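Local coordinates for protein lipase (Penicillium expansum, PDB 3G7N) that hydrolyses triacylglycerols and other acylglycerol lipids to release free fatty acids, as a secreted alkaline lipase of the alpha/beta-hydrolase class, at residues G165-A168 with W169-G173; Y209-T213 with E214-V218; K219-G222 with Q223-S227. One frame throughout, in Å; residues are numbered along the deposited sequence.

Interaction 1: residues G165-A168 with W169-G173; sequences GNQA and WADFG
The first turn of helix 167-175 is capped by Asn166, whose side-chain OD1 accepts from Trp169 N at 2.9 Å. This is the classic N-cap solution to a helix start, where the first amide groups have no preceding carbonyl to bond to. Asn166 holds its CG between its own backbone N and carbonyl carbon (chi1 63°), which brings OD1 round to the incoming N-H, and the donor sits 26° off the plane of the side-chain carbonyl. The same OD1 also accepts from Lys94 N, while ND2 donates to Asp92 O, so the cap ties the helix start to the loop beside it. One residue further on, Ala170 N donates to Asn166 O over 3.1 Å, and the regular helical pattern continues with Phe172 N to Ala168 O at 2.9 Å.

The helix is the crossover of a beta-alpha-beta unit between the parallel strands 154-159 and 179-185, and its faces differ accordingly. On the exposed face Gln167 and Asp171, one turn apart, are joined by a bond from NE2 to OD1 of 3.1 Å. The carboxylate oxygen is met from above its plane, whereas it lies close to the amide plane of the donor; the two planes are turned 37° apart. Gln167 has CG opposite its backbone N, the chain then bending at chi2 and folding the amide over toward Asp171. On the buried face the Trp169 indole packs against Ile140 and Val143 of helix 133-148, and its CD1 lies 3.6 Å from Gly165 CA.

Interaction 2: residues Y209-T213 with E214-V218; sequences YSSGT and EASTV
After strand 206-210 the chain doubles back through residues 211-217 to strand 218-219, and Tyr209 and Val218 close the loop as an antiparallel hydrogen-bonded pair, with Val218 N to Tyr209 O at 2.9 Å and Tyr209 N to Val218 O at 3.0 Å. A type I beta turn from Glu214 to Thr217 makes the return. Beside the pair, Tyr209 CB rests on Val218 CG2 at 3.8 Å, and the Tyr209 hydroxyl bonds to Asn232, while Thr217 and Glu214 touch Phe8 of helix 8-23.

Hydroxyl groups organise the interior. Ser216 places its OG between its backbone N and carbonyl carbon (chi1 69°), directing it across the loop, where it accepts from Ser211 N at 3.0 Å and from Thr213 OG1 at 2.9 Å. Thr217 uses its hydroxyl in the other sense: OG1 donates to Thr213 O over 2.9 Å, approaching 29° off the carbonyl plane, and Ser210 CB lies alongside Thr217 OG1. Ser210 makes a smaller closure of its own, an ST turn in which its OG accepts from Gly212 N at 2.9 Å. An alanine in place of Ser216 would probably leave Ser211 N without its acceptor and the Thr213 hydroxyl free to turn.

Such a loop illustrates how short polar side chains can stand in for backbone pairing once a hairpin departs from strand geometry. With one oxygen gripped by two donors, and Thr213 O by a threonine hydroxyl and weakly by Ser216 N, the connection rests mainly on directional bonds, the apolar contact across the loop being that of Tyr209 with Val218.

Interaction 3: residues K219-G222 with Q223-S227; sequences KCEG and QRDKS. With SO4 (sulfate ion), chain D.
At the edge of the Asp225 carboxylate, OD2 accepts from Glu221 N over 2.8 Å through its anti lone pair, the one away from the other oxygen, along an almost straight N-H (174°). Its second oxygen, OD1, takes Ser227 N at 2.8 Å, also on the anti side but with the donor 34° out of the carboxylate plane; this is an Asx turn. Having CG anti to the backbone N sends the carboxylate back across the loop, and these two bonds, with a third to OD2 from Ala1 N, fix its rotation. The Glu221 carboxylate is turned 69° from that of Asp225, with OE2 4.3 Å from OD2. This approach of like charges is probably eased by the chain's amino terminus, since Ala1 N bonds to both oxygens.

Backbone and solvent complete the closure. A water bridges Gly222 O and Asp225 N, donating to the former at 2.8 Å and accepting from the latter at 2.9 Å, and so fills a link that the backbone does not make directly. Gly222 takes a positive phi, which residues with a side chain adopt less readily. Nearby, Lys226 NZ folds back onto Arg224 O at 2.7 Å, and Ser227 OG lies 3.1 Å from O1 of a sulfate ion, probably a guest from the crystallisation liquor.

Cys220 CB packs on Asp225 CB at 3.9 Å, and its SG is bound to Cys228 in a disulfide that closes the loop covalently. The loop leaves strand 218-219, which runs between the outermost strand 2-3 and strand 206-210; just beyond it Cys220 makes a backbone bond with Glu207 of strand 206-210. Gln223 reaches Arg182 of strand 179-185 and Gly205 O, and Arg224 reaches Asn192.

Taken together, the three contacts show how local bonding changes with place in one alpha/beta fold. Interaction 1 belongs to a crossover helix and is partly buried, its polar side turned outward and its aromatic side inward; repeated backbone bonds carry most of it. Interaction 2 is also partly buried but joins strands 206-210 and 218-219 at their loop, relying on hydroxyls. Interaction 3 is a surface contact, governed by carboxylates, water and a disulfide. The last two follow directly along the chain and touch, Tyr209 CB lying 3.8 Å from Cys220 SG, whereas interaction 1 stands apart, its nearest atoms about 7 Å from interaction 3 and about 18 Å from interaction 2.

Interaction 1: residues G165-A168 with W169-G173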
loop_
_atom_site.group_PDB
_atom_site.type_symbol
_atom_site.label_atom_id
_atom_site.label_comp_id
_atom_site.label_asym_id
_atom_site.label_seq_id
_atom_site.Cartn_x
_atom_site.Cartn_y
_atom_site.Cartn_z
ATOM N N GLY A 165 10.151 4.037 -7.645
ATOM C CA GLY A 165 11.241 3.521 -8.482
ATOM C C GLY A 165 11.181 4.028 -9.892
ATOM O O GLY A 165 10.324 4.837 -10.268
ATOM N N ASN A 166 12.030 3.417 -10.722
ATOM C CA ASN A 166 12.156 3.829 -12.115
ATOM C C ASN A 166 11.166 3.114 -13.011
ATOM O O ASN A 166 10.308 2.371 -12.532
ATOM C CB ASN A 166 13.593 3.665 -12.613
ATOM C CG ASN A 166 14.070 2.209 -12.610
ATOM O OD1 ASN A 166 13.333 1.278 -12.265
ATOM N ND2 ASN A 166 15.318 2.009 -13.029
ATOM N N GLN A 167 11.204 3.390 -14.314
ATOM C CA GLN A 167 10.236 2.772 -15.208
ATOM C C GLN A 167 10.346 1.248 -15.215
ATOM O O GLN A 167 9.340 0.552 -15.296
ATOM C CB GLN A 167 10.375 3.307 -16.634
ATOM C CG GLN A 167 9.273 2.817 -17.578
ATOM C CD GLN A 167 7.919 3.419 -17.266
ATOM O OE1 GLN A 167 7.764 4.641 -17.234
ATOM N NE2 GLN A 167 6.948 2.568 -16.955
ATOM N N ALA A 168 11.559 0.733 -15.087
ATOM C CA ALA A 168 11.736 -0.721 -15.071
ATOM C C ALA A 168 11.057 -1.321 -13.827
ATOM O O ALA A 168 10.404 -2.361 -13.905
ATOM C CB ALA A 168 13.214 -1.090 -15.123
ATOM N N TRP A 169 11.121 -0.597 -12.709
ATOM C CA TRP A 169 10.410 -1.004 -11.494
ATOM C C TRP A 169 8.910 -1.047 -11.737
ATOM O O TRP A 169 8.251 -2.058 -11.464
ATOM C CB TRP A 169 10.718 -0.031 -10.351
ATOM C CG TRP A 169 9.626 0.025 -9.326
ATOM C CD1 TRP A 169 8.729 1.035 -9.148
ATOM C CD2 TRP A 169 9.240 -1.028 -8.439
ATOM N NE1 TRP A 169 7.819 0.688 -8.176
ATOM C CE2 TRP A 169 8.126 -0.564 -7.708
ATOM C CE3 TRP A 169 9.748 -2.301 -8.166
ATOM C CZ2 TRP A 169 7.466 -1.364 -6.766
ATOM C CZ3 TRP A 169 9.072 -3.104 -7.258
ATOM C CH2 TRP A 169 7.973 -2.611 -6.532
ATOM N N ALA A 170 8.365 0.018 -12.319
ATOM C CA ALA A 170 6.932 0.074 -12.533
ATOM C C ALA A 170 6.474 -1.053 -13.458
ATOM O O ALA A 170 5.420 -1.668 -13.264
ATOM C CB ALA A 170 6.516 1.442 -13.064
ATOM N N ASP A 171 7.298 -1.328 -14.467
ATOM C CA ASP A 171 6.992 -2.385 -15.430
ATOM C C ASP A 171 7.007 -3.752 -14.758
ATOM O O ASP A 171 6.171 -4.605 -15.052
ATOM C CB ASP A 171 7.987 -2.370 -16.596
ATOM C CG ASP A 171 7.843 -1.141 -17.480
ATOM O OD1 ASP A 171 6.772 -0.504 -17.456
ATOM O OD2 ASP A 171 8.753 -0.896 -18.303
ATOM N N PHE A 172 7.958 -3.940 -13.856
ATOM C CA PHE A 172 8.030 -5.168 -13.082
ATOM C C PHE A 172 6.819 -5.330 -12.165
ATOM O O PHE A 172 6.238 -6.411 -12.070
ATOM C CB PHE A 172 9.329 -5.238 -12.292
ATOM C CG PHE A 172 9.569 -6.560 -11.640
ATOM C CD1 PHE A 172 9.658 -7.720 -12.410
ATOM C CD2 PHE A 172 9.736 -6.657 -10.270
ATOM C CE1 PHE A 172 9.878 -8.949 -11.811
ATOM C CE2 PHE A 172 9.959 -7.887 -9.671
ATOM C CZ PHE A 172 10.122 -9.011 -10.464
ATOM N N GLY A 173 6.382 -4.232 -11.543
ATOM C CA GLY A 173 5.168 -4.294 -10.736
ATOM C C GLY A 173 3.956 -4.655 -11.588
ATOM O O GLY A 173 3.167 -5.527 -11.221
#

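Interaction 2: residues Y209-T213 with E214-V218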
loop_
_atom_site.group_PDB
_atom_site.type_symbol
_atom_site.label_atom_id
_atom_site.label_comp_id
_atom_site.label_asym_id
_atom_site.label_seq_id
_atom_site.Cartn_x
_atom_site.Cartn_y
_atom_site.Cartn_z
ATOM N N TYR A 209 -9.736 7.364 -7.080
ATOM C CA TYR A 209 -9.666 8.703 -6.525
ATOM C C TYR A 209 -11.039 9.074 -5.991
ATOM O O TYR A 209 -12.057 8.692 -6.579
ATOM C CB TYR A 209 -9.218 9.672 -7.625
ATOM C CG TYR A 209 -8.761 11.025 -7.137
ATOM C CD1 TYR A 209 -7.487 11.210 -6.613
ATOM C CD2 TYR A 209 -9.536 12.145 -7.363
ATOM C CE1 TYR A 209 -7.042 12.443 -6.228
ATOM C CE2 TYR A 209 -9.039 13.428 -7.089
ATOM C CZ TYR A 209 -7.784 13.548 -6.506
ATOM O OH TYR A 209 -7.275 14.801 -6.220
ATOM N N SER A 210 -11.099 9.764 -4.865
ATOM C CA SER A 210 -12.391 10.209 -4.354
ATOM C C SER A 210 -12.221 11.471 -3.549
ATOM O O SER A 210 -11.095 11.841 -3.179
ATOM C CB SER A 210 -13.088 9.119 -3.512
ATOM O OG SER A 210 -12.717 9.198 -2.141
ATOM N N SER A 211 -13.354 12.069 -3.191
ATOM C CA SER A 211 -13.380 13.117 -2.186
ATOM C C SER A 211 -14.067 12.623 -0.920
ATOM O O SER A 211 -14.500 13.430 -0.090
ATOM C CB SER A 211 -14.085 14.373 -2.724
ATOM O OG SER A 211 -15.399 14.075 -3.149
ATOM N N GLY A 212 -14.038 11.310 -0.694
ATOM C CA GLY A 212 -14.423 10.763 0.604
ATOM C C GLY A 212 -15.763 10.053 0.597
ATOM O O GLY A 212 -16.219 9.570 1.624
ATOM N N THR A 213 -16.391 9.972 -0.567
ATOM C CA THR A 213 -17.722 9.380 -0.678
ATOM C C THR A 213 -17.763 8.357 -1.806
ATOM O O THR A 213 -16.990 8.434 -2.764
ATOM C CB THR A 213 -18.810 10.439 -0.963
ATOM O OG1 THR A 213 -18.569 11.029 -2.242
ATOM C CG2 THR A 213 -18.829 11.519 0.099
ATOM N N GLU A 214 -18.742 7.454 -1.751
ATOM C CA GLU A 214 -18.922 6.480 -2.804
ATOM C C GLU A 214 -19.218 7.166 -4.138
ATOM O O GLU A 214 -18.646 6.827 -5.171
ATOM C CB GLU A 214 -20.062 5.525 -2.441
ATOM C CG GLU A 214 -20.267 4.419 -3.454
ATOM C CD GLU A 214 -21.134 3.282 -2.931
ATOM O OE1 GLU A 214 -20.723 2.611 -1.959
ATOM O OE2 GLU A 214 -22.147 2.967 -3.586
ATOM N N ALA A 215 -20.092 8.167 -4.090
ATOM C CA ALA A 215 -20.554 8.832 -5.306
ATOM C C ALA A 215 -19.408 9.523 -6.050
ATOM O O ALA A 215 -19.374 9.536 -7.289
ATOM C CB ALA A 215 -21.659 9.841 -4.973
ATOM N N SER A 216 -18.417 9.991 -5.295
ATOM C CA SER A 216 -17.306 10.747 -5.871
ATOM C C SER A 216 -16.177 9.856 -6.368
ATOM O O SER A 216 -15.175 10.357 -6.834
ATOM C CB SER A 216 -16.748 11.749 -4.859
ATOM O OG SER A 216 -16.080 11.092 -3.792
ATOM N N THR A 217 -16.299 8.547 -6.164
ATOM C CA THR A 217 -15.210 7.618 -6.463
ATOM C C THR A 217 -15.069 7.331 -7.947
ATOM O O THR A 217 -16.060 7.003 -8.622
ATOM C CB THR A 217 -15.385 6.294 -5.703
ATOM O OG1 THR A 217 -15.322 6.555 -4.301
ATOM C CG2 THR A 217 -14.281 5.307 -6.084
ATOM N N VAL A 218 -13.865 7.510 -8.475
ATOM C CA VAL A 218 -13.594 7.252 -9.861
ATOM C C VAL A 218 -12.457 6.256 -10.045
ATOM O O VAL A 218 -11.573 6.134 -9.180
ATOM C CB VAL A 218 -13.293 8.553 -10.646
ATOM C CG1 VAL A 218 -14.496 9.495 -10.585
ATOM C CG2 VAL A 218 -12.050 9.255 -10.088
#

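Interaction 3: residues K219-G222 with Q223-S227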
loop_
_atom_site.group_PDB
_atom_site.type_symbol
_atom_site.label_atom_id
_atom_site.label_comp_id
_atom_site.label_asym_id
_atom_site.label_seq_id
_atom_site.Cartn_x
_atom_site.Cartn_y
_atom_site.Cartn_z
ATOM N N LYS A 219 -12.476 5.556 -11.174
ATOM C CA LYS A 219 -11.346 4.785 -11.649
ATOM C C LYS A 219 -10.597 5.587 -12.680
ATOM O O LYS A 219 -11.176 6.079 -13.648
ATOM C CB LYS A 219 -11.838 3.481 -12.277
ATOM C CG LYS A 219 -10.739 2.582 -12.802
ATOM C CD LYS A 219 -11.327 1.331 -13.468
ATOM C CE LYS A 219 -10.275 0.251 -13.653
ATOM N NZ LYS A 219 -10.872 -1.040 -14.112
ATOM N N CYS A 220 -9.310 5.771 -12.444
ATOM C CA CYS A 220 -8.499 6.675 -13.243
ATOM C C CYS A 220 -7.913 5.956 -14.444
ATOM O O CYS A 220 -7.739 4.741 -14.429
ATOM C CB CYS A 220 -7.376 7.241 -12.369
ATOM S SG CYS A 220 -7.957 7.957 -10.816
ATOM N N GLU A 221 -7.618 6.713 -15.494
ATOM C CA GLU A 221 -7.028 6.162 -16.700
ATOM C C GLU A 221 -5.519 6.329 -16.688
ATOM O O GLU A 221 -5.012 7.450 -16.607
ATOM C CB GLU A 221 -7.611 6.864 -17.936
ATOM C CG GLU A 221 -9.129 6.923 -17.965
ATOM C CD GLU A 221 -9.652 7.936 -18.977
ATOM O OE1 GLU A 221 -8.948 8.181 -19.986
ATOM O OE2 GLU A 221 -10.777 8.457 -18.783
ATOM N N GLY A 222 -4.799 5.216 -16.732
ATOM C CA GLY A 222 -3.349 5.262 -16.734
ATOM C C GLY A 222 -2.816 5.676 -15.364
ATOM O O GLY A 222 -3.527 5.601 -14.351
ATOM N N GLN A 223 -1.560 6.085 -15.325
ATOM C CA GLN A 223 -0.903 6.360 -14.041
ATOM C C GLN A 223 -1.097 7.797 -13.551
ATOM O O GLN A 223 -0.877 8.077 -12.372
ATOM C CB GLN A 223 0.587 6.014 -14.102
ATOM C CG GLN A 223 0.857 4.552 -14.443
ATOM C CD GLN A 223 0.097 3.612 -13.524
ATOM O OE1 GLN A 223 0.093 3.785 -12.299
ATOM N NE2 GLN A 223 -0.458 2.550 -14.089
ATOM N N ARG A 224 -1.290 8.733 -14.482
ATOM C CA ARG A 224 -1.248 10.159 -14.180
ATOM C C ARG A 224 -2.448 10.863 -14.823
ATOM O O ARG A 224 -2.314 11.949 -15.409
ATOM C CB ARG A 224 0.074 10.752 -14.673
ATOM C CG ARG A 224 1.302 10.077 -14.079
ATOM C CD ARG A 224 1.438 10.327 -12.577
ATOM N NE ARG A 224 1.793 11.725 -12.326
ATOM C CZ ARG A 224 1.592 12.374 -11.184
ATOM N NH1 ARG A 224 0.968 11.782 -10.174
ATOM N NH2 ARG A 224 1.999 13.629 -11.067
ATOM N N ASP A 225 -3.635 10.291 -14.640
ATOM C CA ASP A 225 -4.876 10.916 -15.101
ATOM C C ASP A 225 -5.018 12.298 -14.463
ATOM O O ASP A 225 -4.939 12.431 -13.236
ATOM C CB ASP A 225 -6.055 10.035 -14.676
ATOM C CG ASP A 225 -7.352 10.408 -15.360
ATOM O OD1 ASP A 225 -7.614 11.614 -15.570
ATOM O OD2 ASP A 225 -8.179 9.489 -15.553
ATOM N N LYS A 226 -5.227 13.336 -15.281
ATOM C CA LYS A 226 -5.309 14.700 -14.755
ATOM C C LYS A 226 -6.622 14.981 -14.032
ATOM O O LYS A 226 -6.751 15.982 -13.324
ATOM C CB LYS A 226 -5.046 15.736 -15.859
ATOM C CG LYS A 226 -3.650 15.646 -16.473
ATOM C CD LYS A 226 -2.540 15.680 -15.418
ATOM C CE LYS A 226 -1.145 15.486 -16.042
ATOM N NZ LYS A 226 -0.762 14.047 -16.269
ATOM N N SER A 227 -7.548 14.029 -14.083
ATOM C CA SER A 227 -8.738 14.092 -13.245
ATOM C C SER A 227 -8.525 13.500 -11.862
ATOM O O SER A 227 -9.394 13.593 -11.001
ATOM C CB SER A 227 -9.915 13.399 -13.920
ATOM O OG SER A 227 -10.292 14.121 -15.084
HETATM S S SO4 D . -11.908 16.950 -13.637
HETATM O O1 SO4 D . -12.659 15.776 -14.095
HETATM O O2 SO4 D . -10.900 17.302 -14.637
HETATM O O3 SO4 D . -12.818 18.079 -13.448
HETATM O O4 SO4 D . -11.234 16.645 -12.375
HETATM O O HOH W 1 -4.168 7.991 -13.013
#